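Local coordinates for uncharacterized protein (Acinetobacter baumannii, PDB 4PAR) that probably cleaves DNA containing 5-hydroxymethylcytosine, joining a VSR-like endonuclease domain to an SRA-like domain expected to recognise the modified base, at residues Q175-D187 against K305-K317. The protein carries 3 engineered substitutions. Residues are numbered along the deposited sequence; the frame is centred on the assembly and turned at random.
Sequences QTYIDLGRISLAD and KRVKSEVQTYSPK. Engineered in segment 305-317: Ser309 (natural residue Cys).
Ile183 and Val311 exchange two backbone hydrogen bonds, Ile183 N to Val311 O at 2.9 Å and Val311 N to Ile183 O at 3.0 Å, pairing strand 182-184 antiparallel with the end of strand 302-312. Thr313 N continues the pairing by donating to Gly181 O (2.9 Å), while at the other end Leu185 N reaches Ser309 O over a longer 3.3 Å; Ser309 is an engineered residue.

Thr313 also bonds to the last turn of helix 174-180. Its OG1, set between its own backbone N and carbonyl carbon (chi1 65°), donates to Tyr177 O at 3.1 Å. That oxygen already accepts from Gly181 N, and the two donors approach from opposite faces of the carbonyl plane. Gly181 suits the turn into the strand because, at its positive phi, a CB would press on Leu180 O.

On the sheet face bearing Arg182, Ser184 and Glu310, the extended Arg182 chain runs alongside Glu310. Arg182 NH1 forms a salt bridge to Glu310 OE1 at 3.2 Å, its hydrogen bond weak because the N-H...O angle is only 134°. On the other face, beta-branched residues suit the extended strands: Ile183 CG1 crosses Thr313 CG2 (3.8 Å), and Ile183 CB meets Val311 CG2; Phe272 and Val189 add to this apolar packing. Farther out, Ile178 lays CG2 against Ser315 OG (3.9 Å) and CD1 near Pro316 CD.

Backbone pairing and a threonine bonding through both backbone N and hydroxyl thus join helix and following strand to the chain's last strand, in its SRA-like part; the bent, exposed Arg182 bond probably adds less.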
loop_
_atom_site.group_PDB
_atom_site.type_symbol
_atom_site.label_atom_id
_atom_site.label_comp_id
_atom_site.label_asym_id
_atom_site.label_seq_id
_atom_site.Cartn_x
_atom_site.Cartn_y
_atom_site.Cartn_z
ATOM N N GLN F 175 -2.448 -6.255 34.398
ATOM C CA GLN F 175 -2.112 -6.429 35.807
ATOM C C GLN F 175 -2.320 -5.140 36.591
ATOM O O GLN F 175 -2.763 -5.159 37.739
ATOM C CB GLN F 175 -0.665 -6.906 35.953
ATOM C CG GLN F 175 -0.236 -7.161 37.392
ATOM C CD GLN F 175 -1.097 -8.202 38.085
ATOM O OE1 GLN F 175 -1.480 -9.206 37.488
ATOM N NE2 GLN F 175 -1.410 -7.961 39.352
ATOM N N THR F 176 -2.018 -4.019 35.953
ATOM C CA THR F 176 -2.133 -2.722 36.598
ATOM C C THR F 176 -3.586 -2.344 36.867
ATOM O O THR F 176 -3.890 -1.709 37.877
ATOM C CB THR F 176 -1.479 -1.633 35.747
ATOM O OG1 THR F 176 -2.210 -1.487 34.524
ATOM C CG2 THR F 176 -0.041 -2.016 35.433
ATOM N N TYR F 177 -4.479 -2.731 35.962
ATOM C CA TYR F 177 -5.901 -2.447 36.132
ATOM C C TYR F 177 -6.544 -3.424 37.111
ATOM O O TYR F 177 -7.524 -3.090 37.781
ATOM C CB TYR F 177 -6.626 -2.483 34.785
ATOM C CG TYR F 177 -6.260 -1.333 33.879
ATOM C CD1 TYR F 177 -6.671 -0.038 34.168
ATOM C CD2 TYR F 177 -5.502 -1.539 32.734
ATOM C CE1 TYR F 177 -6.336 1.020 33.341
ATOM C CE2 TYR F 177 -5.162 -0.488 31.902
ATOM C CZ TYR F 177 -5.581 0.789 32.209
ATOM O OH TYR F 177 -5.244 1.837 31.384
ATOM N N ILE F 178 -5.995 -4.632 37.189
ATOM C CA ILE F 178 -6.411 -5.571 38.224
ATOM C C ILE F 178 -6.035 -4.994 39.589
ATOM O O ILE F 178 -6.832 -5.018 40.524
ATOM C CB ILE F 178 -5.766 -6.959 38.037
ATOM C CG1 ILE F 178 -6.273 -7.613 36.749
ATOM C CG2 ILE F 178 -6.065 -7.850 39.226
ATOM C CD1 ILE F 178 -5.530 -8.879 36.370
ATOM N N ASP F 179 -4.822 -4.453 39.679
ATOM C CA ASP F 179 -4.336 -3.811 40.901
ATOM C C ASP F 179 -5.140 -2.567 41.266
ATOM O O ASP F 179 -5.381 -2.296 42.441
ATOM C CB ASP F 179 -2.861 -3.432 40.750
ATOM C CG ASP F 179 -1.958 -4.638 40.613
ATOM O OD1 ASP F 179 -2.481 -5.773 40.545
ATOM O OD2 ASP F 179 -0.725 -4.448 40.559
ATOM N N LEU F 180 -5.533 -1.802 40.255
ATOM C CA LEU F 180 -6.311 -0.592 40.479
ATOM C C LEU F 180 -7.684 -0.968 41.019
ATOM O O LEU F 180 -8.227 -0.302 41.902
ATOM C CB LEU F 180 -6.437 0.220 39.187
ATOM C CG LEU F 180 -7.094 1.600 39.287
ATOM C CD1 LEU F 180 -6.357 2.479 40.289
ATOM C CD2 LEU F 180 -7.150 2.273 37.920
ATOM N N GLY F 181 -8.228 -2.056 40.488
ATOM C CA GLY F 181 -9.513 -2.558 40.931
ATOM C C GLY F 181 -10.648 -2.241 39.979
ATOM O O GLY F 181 -11.689 -2.892 40.020
ATOM N N ARG F 182 -10.459 -1.250 39.116
ATOM C CA ARG F 182 -11.530 -0.853 38.210
ATOM C C ARG F 182 -11.053 -0.363 36.847
ATOM O O ARG F 182 -9.889 -0.007 36.660
ATOM C CB ARG F 182 -12.390 0.234 38.854
ATOM C CG ARG F 182 -11.628 1.482 39.267
ATOM C CD ARG F 182 -12.593 2.556 39.738
ATOM N NE ARG F 182 -11.984 3.482 40.688
ATOM C CZ ARG F 182 -12.668 4.367 41.406
ATOM N NH1 ARG F 182 -13.987 4.445 41.283
ATOM N NH2 ARG F 182 -12.036 5.172 42.250
ATOM N N ILE F 183 -11.985 -0.357 35.902
ATOM C CA ILE F 183 -11.766 0.173 34.568
ATOM C C ILE F 183 -12.838 1.211 34.277
ATOM O O ILE F 183 -14.038 0.903 34.280
ATOM C CB ILE F 183 -11.796 -0.933 33.503
ATOM C CG1 ILE F 183 -10.600 -1.871 33.689
ATOM C CG2 ILE F 183 -11.799 -0.329 32.108
ATOM C CD1 ILE F 183 -10.535 -2.985 32.674
ATOM N N SER F 184 -12.395 2.439 34.030
ATOM C CA SER F 184 -13.290 3.581 33.897
ATOM C C SER F 184 -13.142 4.287 32.552
ATOM O O SER F 184 -12.146 4.120 31.852
ATOM C CB SER F 184 -13.038 4.575 35.032
ATOM O OG SER F 184 -13.750 5.784 34.824
ATOM N N LEU F 185 -14.147 5.078 32.199
ATOM C CA LEU F 185 -14.110 5.865 30.976
ATOM C C LEU F 185 -13.220 7.082 31.160
ATOM O O LEU F 185 -12.610 7.570 30.209
ATOM C CB LEU F 185 -15.518 6.294 30.571
ATOM C CG LEU F 185 -16.439 5.152 30.148
ATOM C CD1 LEU F 185 -17.802 5.680 29.749
ATOM C CD2 LEU F 185 -15.812 4.380 29.005
ATOM N N ALA F 186 -13.152 7.570 32.394
ATOM C CA ALA F 186 -12.291 8.698 32.713
ATOM C C ALA F 186 -10.823 8.306 32.551
ATOM O O ALA F 186 -9.986 9.130 32.188
ATOM C CB ALA F 186 -12.564 9.188 34.123
ATOM N N ASP F 187 -10.523 7.039 32.816
ATOM C CA ASP F 187 -9.165 6.523 32.690
ATOM C C ASP F 187 -8.776 6.329 31.233
ATOM O O ASP F 187 -7.596 6.178 30.921
ATOM C CB ASP F 187 -9.019 5.197 33.440
ATOM C CG ASP F 187 -9.193 5.351 34.934
ATOM O OD1 ASP F 187 -9.988 6.219 35.351
ATOM O OD2 ASP F 187 -8.534 4.605 35.689
ATOM N N LYS F 305 -28.501 -0.037 26.543
ATOM C CA LYS F 305 -28.339 1.267 27.179
ATOM C C LYS F 305 -27.188 1.196 28.177
ATOM O O LYS F 305 -26.991 0.163 28.814
ATOM C CB LYS F 305 -29.639 1.696 27.870
ATOM C CG LYS F 305 -29.581 3.043 28.583
ATOM C CD LYS F 305 -30.877 3.324 29.330
ATOM C CE LYS F 305 -30.788 4.613 30.132
ATOM N NZ LYS F 305 -29.758 4.535 31.205
ATOM N N ARG F 306 -26.430 2.280 28.320
ATOM C CA ARG F 306 -25.265 2.255 29.202
ATOM C C ARG F 306 -25.630 2.694 30.616
ATOM O O ARG F 306 -25.921 3.866 30.865
ATOM C CB ARG F 306 -24.151 3.152 28.654
ATOM C CG ARG F 306 -22.892 3.145 29.501
ATOM C CD ARG F 306 -21.832 4.061 28.922
ATOM N NE ARG F 306 -22.148 5.471 29.125
ATOM C CZ ARG F 306 -21.471 6.471 28.567
ATOM N NH1 ARG F 306 -20.448 6.211 27.766
ATOM N NH2 ARG F 306 -21.822 7.728 28.805
ATOM N N VAL F 307 -25.622 1.735 31.537
ATOM C CA VAL F 307 -25.951 2.013 32.927
ATOM C C VAL F 307 -24.747 2.261 33.836
ATOM O O VAL F 307 -24.914 2.756 34.953
ATOM C CB VAL F 307 -26.776 0.862 33.530
ATOM C CG1 VAL F 307 -28.130 0.775 32.844
ATOM C CG2 VAL F 307 -26.016 -0.453 33.409
ATOM N N LYS F 308 -23.539 1.945 33.377
ATOM C CA LYS F 308 -22.373 2.157 34.239
ATOM C C LYS F 308 -21.137 2.592 33.461
ATOM O O LYS F 308 -20.886 2.122 32.356
ATOM C CB LYS F 308 -22.062 0.891 35.054
ATOM C CG LYS F 308 -22.907 0.736 36.329
ATOM C CD LYS F 308 -22.530 -0.502 37.150
ATOM C CE LYS F 308 -21.186 -0.346 37.866
ATOM N NZ LYS F 308 -21.210 0.659 38.971
ATOM N N SER F 309 -20.384 3.521 34.041
ATOM C CA SER F 309 -19.153 4.009 33.430
ATOM C C SER F 309 -17.892 3.355 34.003
ATOM O O SER F 309 -16.777 3.662 33.575
ATOM C CB SER F 309 -19.064 5.528 33.580
ATOM O OG SER F 309 -20.156 6.164 32.934
ATOM N N GLU F 310 -18.067 2.468 34.978
ATOM C CA GLU F 310 -16.935 1.818 35.636
ATOM C C GLU F 310 -17.216 0.342 35.891
ATOM O O GLU F 310 -18.335 -0.025 36.252
ATOM C CB GLU F 310 -16.610 2.520 36.958
ATOM C CG GLU F 310 -16.293 4.002 36.818
ATOM C CD GLU F 310 -16.042 4.676 38.151
ATOM O OE1 GLU F 310 -16.396 4.084 39.192
ATOM O OE2 GLU F 310 -15.489 5.796 38.157
ATOM N N VAL F 311 -16.208 -0.507 35.705
ATOM C CA VAL F 311 -16.376 -1.928 36.016
ATOM C C VAL F 311 -15.215 -2.479 36.844
ATOM O O VAL F 311 -14.049 -2.264 36.521
ATOM C CB VAL F 311 -16.534 -2.784 34.735
ATOM C CG1 VAL F 311 -17.900 -2.560 34.109
ATOM C CG2 VAL F 311 -15.430 -2.482 33.736
ATOM N N GLN F 312 -15.543 -3.191 37.917
ATOM C CA GLN F 312 -14.524 -3.774 38.782
ATOM C C GLN F 312 -13.805 -4.924 38.075
ATOM O O GLN F 312 -14.385 -5.599 37.227
ATOM C CB GLN F 312 -15.147 -4.248 40.101
ATOM C CG GLN F 312 -16.410 -5.085 39.945
ATOM C CD GLN F 312 -17.057 -5.424 41.279
ATOM O OE1 GLN F 312 -16.623 -4.955 42.331
ATOM N NE2 GLN F 312 -18.102 -6.247 41.238
ATOM N N THR F 313 -12.533 -5.126 38.411
ATOM C CA THR F 313 -11.741 -6.189 37.796
ATOM C C THR F 313 -11.555 -7.372 38.742
ATOM O O THR F 313 -11.954 -7.314 39.904
ATOM C CB THR F 313 -10.359 -5.670 37.368
ATOM O OG1 THR F 313 -9.610 -5.293 38.529
ATOM C CG2 THR F 313 -10.508 -4.463 36.460
ATOM N N TYR F 314 -10.926 -8.437 38.249
ATOM C CA TYR F 314 -10.751 -9.652 39.043
ATOM C C TYR F 314 -9.466 -10.405 38.690
ATOM O O TYR F 314 -9.073 -10.470 37.527
ATOM C CB TYR F 314 -11.956 -10.584 38.862
ATOM C CG TYR F 314 -13.289 -9.979 39.258
ATOM C CD1 TYR F 314 -13.693 -9.948 40.588
ATOM C CD2 TYR F 314 -14.145 -9.445 38.301
ATOM C CE1 TYR F 314 -14.911 -9.396 40.953
ATOM C CE2 TYR F 314 -15.363 -8.891 38.658
ATOM C CZ TYR F 314 -15.741 -8.870 39.983
ATOM O OH TYR F 314 -16.953 -8.323 40.339
ATOM N N SER F 315 -8.826 -10.985 39.701
ATOM C CA SER F 315 -7.610 -11.772 39.506
ATOM C C SER F 315 -7.905 -13.056 38.725
ATOM O O SER F 315 -9.041 -13.530 38.731
ATOM C CB SER F 315 -6.975 -12.106 40.859
ATOM O OG SER F 315 -6.630 -10.928 41.568
ATOM N N PRO F 316 -6.884 -13.616 38.045
ATOM C CA PRO F 316 -7.016 -14.884 37.313
ATOM C C PRO F 316 -7.633 -16.006 38.149
ATOM O O PRO F 316 -7.382 -16.091 39.352
ATOM C CB PRO F 316 -5.572 -15.216 36.939
ATOM C CG PRO F 316 -4.933 -13.883 36.777
ATOM C CD PRO F 316 -5.562 -12.999 37.826
ATOM N N LYS F 317 -8.433 -16.854 37.508
ATOM C CA LYS F 317 -9.206 -17.873 38.213
ATOM C C LYS F 317 -8.673 -19.282 37.959
ATOM O O LYS F 317 -8.571 -19.719 36.813
ATOM C CB LYS F 317 -10.680 -17.785 37.801
ATOM C CG LYS F 317 -11.645 -18.549 38.694
ATOM C CD LYS F 317 -13.087 -18.196 38.355
ATOM C CE LYS F 317 -14.058 -18.766 39.377
ATOM N NZ LYS F 317 -15.447 -18.265 39.167
#